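Local coordinates for protein metal-bound toxin (Helicobacter pylori, PDB 4NRN) that probably acts as an RNA-cleaving toxin of a bacterial toxin-antitoxin system, in the YafQ branch of the RelE family, and binds two zinc ions, at residues K45-K50 with F56-L61. Numbering follows the deposited sequence.
With ZN (zinc ion), chain C.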
ATOM      1  N   LYS A  45      -8.537  -0.967   6.929  1.00 26.20           N
ATOM      2  CA  LYS A  45      -9.093   0.355   6.715  1.00 25.80           C
ATOM      3  C   LYS A  45      -8.437   1.029   5.505  1.00 28.35           C
ATOM      4  O   LYS A  45      -7.210   1.009   5.344  1.00 25.76           O
ATOM      5  CB  LYS A  45      -8.980   1.195   7.993  1.00 29.03           C
ATOM      6  CG  LYS A  45      -9.954   0.745   9.087  1.00 27.26           C
ATOM      7  CD  LYS A  45      -9.633   1.357  10.448  1.00 40.61           C
ATOM      8  CE  LYS A  45     -10.551   0.801  11.539  1.00 47.11           C
ATOM      9  NZ  LYS A  45     -10.165   1.231  12.918  1.00 48.45           N
ATOM     10  N   ASP A  46      -9.279   1.599   4.646  1.00 17.31           N
ATOM     11  CA  ASP A  46      -8.848   2.102   3.348  1.00 18.08           C
ATOM     12  C   ASP A  46      -9.548   3.412   3.031  1.00 20.30           C
ATOM     13  O   ASP A  46     -10.778   3.468   2.954  1.00 25.66           O
ATOM     14  CB  ASP A  46      -9.185   1.080   2.264  1.00 19.33           C
ATOM     15  CG  ASP A  46      -8.658   1.479   0.916  1.00 23.91           C
ATOM     16  OD1 ASP A  46      -7.424   1.448   0.739  1.00 27.16           O
ATOM     17  OD2 ASP A  46      -9.469   1.816   0.030  1.00 24.54           O
ATOM     18  N   HIS A  47      -8.774   4.468   2.838  1.00 19.49           N
ATOM     19  CA  HIS A  47      -9.363   5.746   2.500  1.00 23.15           C
ATOM     20  C   HIS A  47      -8.354   6.555   1.699  1.00 23.09           C
ATOM     21  O   HIS A  47      -7.171   6.237   1.679  1.00 19.74           O
ATOM     22  CB  HIS A  47      -9.763   6.497   3.774  1.00 18.98           C
ATOM     23  CG  HIS A  47      -8.626   6.700   4.717  1.00 14.04           C
ATOM     24  ND1 HIS A  47      -7.748   7.756   4.608  1.00 18.94           N
ATOM     25  CD2 HIS A  47      -8.187   5.952   5.755  1.00 18.19           C
ATOM     26  CE1 HIS A  47      -6.834   7.666   5.558  1.00 22.90           C
ATOM     27  NE2 HIS A  47      -7.076   6.576   6.263  1.00 20.02           N
ATOM     28  N   PRO A  48      -8.828   7.602   1.019  1.00 23.26           N
ATOM     29  CA  PRO A  48      -7.898   8.500   0.335  1.00 24.67           C
ATOM     30  C   PRO A  48      -6.970   9.192   1.324  1.00 28.07           C
ATOM     31  O   PRO A  48      -7.320   9.362   2.501  1.00 25.78           O
ATOM     32  CB  PRO A  48      -8.828   9.531  -0.313  1.00 22.25           C
ATOM     33  CG  PRO A  48     -10.108   8.806  -0.511  1.00 20.41           C
ATOM     34  CD  PRO A  48     -10.231   7.891   0.673  1.00 24.10           C
ATOM     35  N   LEU A  49      -5.789   9.573   0.850  1.00 30.12           N
ATOM     36  CA  LEU A  49      -4.900  10.414   1.634  1.00 42.10           C
ATOM     37  C   LEU A  49      -5.344  11.867   1.538  1.00 51.26           C
ATOM     38  O   LEU A  49      -5.208  12.491   0.482  1.00 43.44           O
ATOM     39  CB  LEU A  49      -3.464  10.293   1.131  1.00 45.49           C
ATOM     40  CG  LEU A  49      -2.573   9.296   1.862  1.00 53.93           C
ATOM     41  CD1 LEU A  49      -1.142   9.424   1.370  1.00 56.53           C
ATOM     42  CD2 LEU A  49      -2.657   9.543   3.360  1.00 56.57           C
ATOM     43  N   LYS A  50      -5.896  12.397   2.628  1.00 64.89           N
ATOM     44  CA  LYS A  50      -6.175  13.825   2.700  1.00 73.04           C
ATOM     45  C   LYS A  50      -4.830  14.521   2.819  1.00 74.94           C
ATOM     46  O   LYS A  50      -4.008  14.151   3.662  1.00 74.86           O
ATOM     47  CB  LYS A  50      -7.053  14.163   3.906  1.00 80.81           C
ATOM     48  CG  LYS A  50      -7.429  15.638   3.984  1.00 92.15           C
ATOM     49  CD  LYS A  50      -7.501  16.143   5.427  1.00100.43           C
ATOM     50  CE  LYS A  50      -8.900  16.031   6.023  1.00104.36           C
ATOM     51  NZ  LYS A  50      -9.370  14.627   6.207  1.00105.60           N
ATOM     52  N   PHE A  56      -3.736   9.616  -3.992  1.00 56.31           N
ATOM     53  CA  PHE A  56      -3.119   8.666  -3.082  1.00 52.51           C
ATOM     54  C   PHE A  56      -4.165   8.099  -2.124  1.00 44.89           C
ATOM     55  O   PHE A  56      -5.026   8.827  -1.635  1.00 40.58           O
ATOM     56  CB  PHE A  56      -2.005   9.330  -2.266  1.00 56.52           C
ATOM     57  CG  PHE A  56      -0.709   9.484  -3.006  1.00 60.32           C
ATOM     58  CD1 PHE A  56      -0.451   8.749  -4.152  1.00 58.45           C
ATOM     59  CD2 PHE A  56       0.268  10.340  -2.534  1.00 65.37           C
ATOM     60  CE1 PHE A  56       0.744   8.883  -4.825  1.00 52.98           C
ATOM     61  CE2 PHE A  56       1.473  10.475  -3.202  1.00 64.23           C
ATOM     62  CZ  PHE A  56       1.707   9.747  -4.348  1.00 58.04           C
ATOM     63  N   ARG A  57      -4.081   6.797  -1.860  1.00 38.30           N
ATOM     64  CA  ARG A  57      -4.915   6.158  -0.848  1.00 25.75           C
ATOM     65  C   ARG A  57      -4.058   5.512   0.226  1.00 22.88           C
ATOM     66  O   ARG A  57      -2.845   5.332   0.059  1.00 21.44           O
ATOM     67  CB  ARG A  57      -5.865   5.125  -1.460  1.00 16.89           C
ATOM     68  CG  ARG A  57      -6.869   5.707  -2.434  1.00 17.17           C
ATOM     69  CD  ARG A  57      -7.903   4.667  -2.831  1.00 15.05           C
ATOM     70  NE  ARG A  57      -8.816   4.351  -1.741  1.00 13.71           N
ATOM     71  CZ  ARG A  57      -9.991   4.949  -1.550  1.00 18.04           C
ATOM     72  NH1 ARG A  57     -10.399   5.911  -2.374  1.00 18.85           N
ATOM     73  NH2 ARG A  57     -10.757   4.599  -0.528  1.00 16.16           N
ATOM     74  N   GLU A  58      -4.709   5.155   1.323  1.00 22.73           N
ATOM     75  CA  GLU A  58      -4.024   4.687   2.505  1.00 23.31           C
ATOM     76  C   GLU A  58      -4.733   3.445   3.018  1.00 24.45           C
ATOM     77  O   GLU A  58      -5.920   3.485   3.343  1.00 26.50           O
ATOM     78  CB  GLU A  58      -4.055   5.792   3.559  1.00 26.98           C
ATOM     79  CG  GLU A  58      -3.035   5.659   4.652  1.00 30.38           C
ATOM     80  CD  GLU A  58      -3.113   6.824   5.615  1.00 32.44           C
ATOM     81  OE1 GLU A  58      -2.206   7.684   5.589  1.00 37.77           O
ATOM     82  OE2 GLU A  58      -4.092   6.893   6.387  1.00 23.85           O
ATOM     83  N   CYS A  59      -4.001   2.341   3.081  1.00 21.08           N
ATOM     84  CA  CYS A  59      -4.551   1.086   3.561  1.00 14.71           C
ATOM     85  C   CYS A  59      -3.873   0.697   4.861  1.00 20.91           C
ATOM     86  O   CYS A  59      -2.652   0.775   4.982  1.00 21.24           O
ATOM     87  CB  CYS A  59      -4.362  -0.036   2.527  1.00 13.43           C
ATOM     88  SG  CYS A  59      -5.288  -1.487   2.983  1.00 22.21           S
ATOM     89  N   HIS A  60      -4.674   0.283   5.832  1.00 26.37           N
ATOM     90  CA  HIS A  60      -4.155  -0.135   7.120  1.00 26.90           C
ATOM     91  C   HIS A  60      -3.892  -1.643   7.135  1.00 27.56           C
ATOM     92  O   HIS A  60      -4.809  -2.427   7.353  1.00 23.35           O
ATOM     93  CB  HIS A  60      -5.134   0.270   8.222  1.00 28.85           C
ATOM     94  CG  HIS A  60      -5.149   1.742   8.494  1.00 40.97           C
ATOM     95  ND1 HIS A  60      -4.671   2.289   9.668  1.00 45.83           N
ATOM     96  CD2 HIS A  60      -5.560   2.788   7.739  1.00 43.30           C
ATOM     97  CE1 HIS A  60      -4.797   3.602   9.626  1.00 42.89           C
ATOM     98  NE2 HIS A  60      -5.334   3.930   8.465  1.00 39.33           N
ATOM     99  N   LEU A  61      -2.644  -2.039   6.875  1.00 28.70           N
ATOM    100  CA  LEU A  61      -2.242  -3.444   6.930  1.00 26.36           C
ATOM    101  C   LEU A  61      -2.251  -3.905   8.385  1.00 29.08           C
ATOM    102  O   LEU A  61      -2.554  -5.062   8.706  1.00 25.21           O
ATOM    103  CB  LEU A  61      -0.852  -3.627   6.317  1.00 31.53           C
ATOM    104  CG  LEU A  61      -0.798  -3.921   4.817  1.00 29.37           C
ATOM    105  CD1 LEU A  61      -1.544  -2.853   4.060  1.00 27.27           C
ATOM    106  CD2 LEU A  61       0.644  -4.045   4.327  1.00 27.96           C
TER
HETATM  107 ZN    ZN C 101      -5.657   5.782   7.823  1.00 38.88          ZN
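H47 and E58, on one face of two paired strands, and H60 near its end close on one zinc ion. The imidazoles coordinate through NE2, H47 at 2.2 Å and H60 at 2.0 Å. OE2 of E58 makes a longer bond of 2.4 Å; imidazole nitrogen and carboxylate oxygen both suit zinc. H47 takes the sterically costly rotamer with CG between backbone N and carbonyl carbon (chi1 57°), which lays its ring alongside the E58 side chain, with CB of E58 over one ring face. ND1 of H47 donates to P48 O at 2.7 Å, fixing the ring's rotation and leaving NE2 for the metal; ND1 of H60 is likewise tied to P63 O. The strands 46-48 and 56-60 form an antiparallel beta hairpin at the edge of the toxin's sheet, where H47 and E58 are a hydrogen-bonded pair. E58 also binds the second zinc, together with H86, the predicted proton donor. D46 lies on the opposite face. R57 starts away from the partner strand, but its chain, bent at chi3 (71°), brings NE and NH2 to grip OD2 of D46 side-on, at 3.2 and 3.1 Å, both from above one side of the carboxylate; OD1 turns to the Y69 hydroxyl. P48, whose puckered ring lies over one guanidinium face, pairs with R57 at a non-hydrogen-bonded position, where proline's missing N-H costs nothing. Beyond it, L49 N bonds to F56 O, while apolar L49 CD1 packs on F56 CB at 3.7 Å, the two side chains also reaching V68 and V81 respectively.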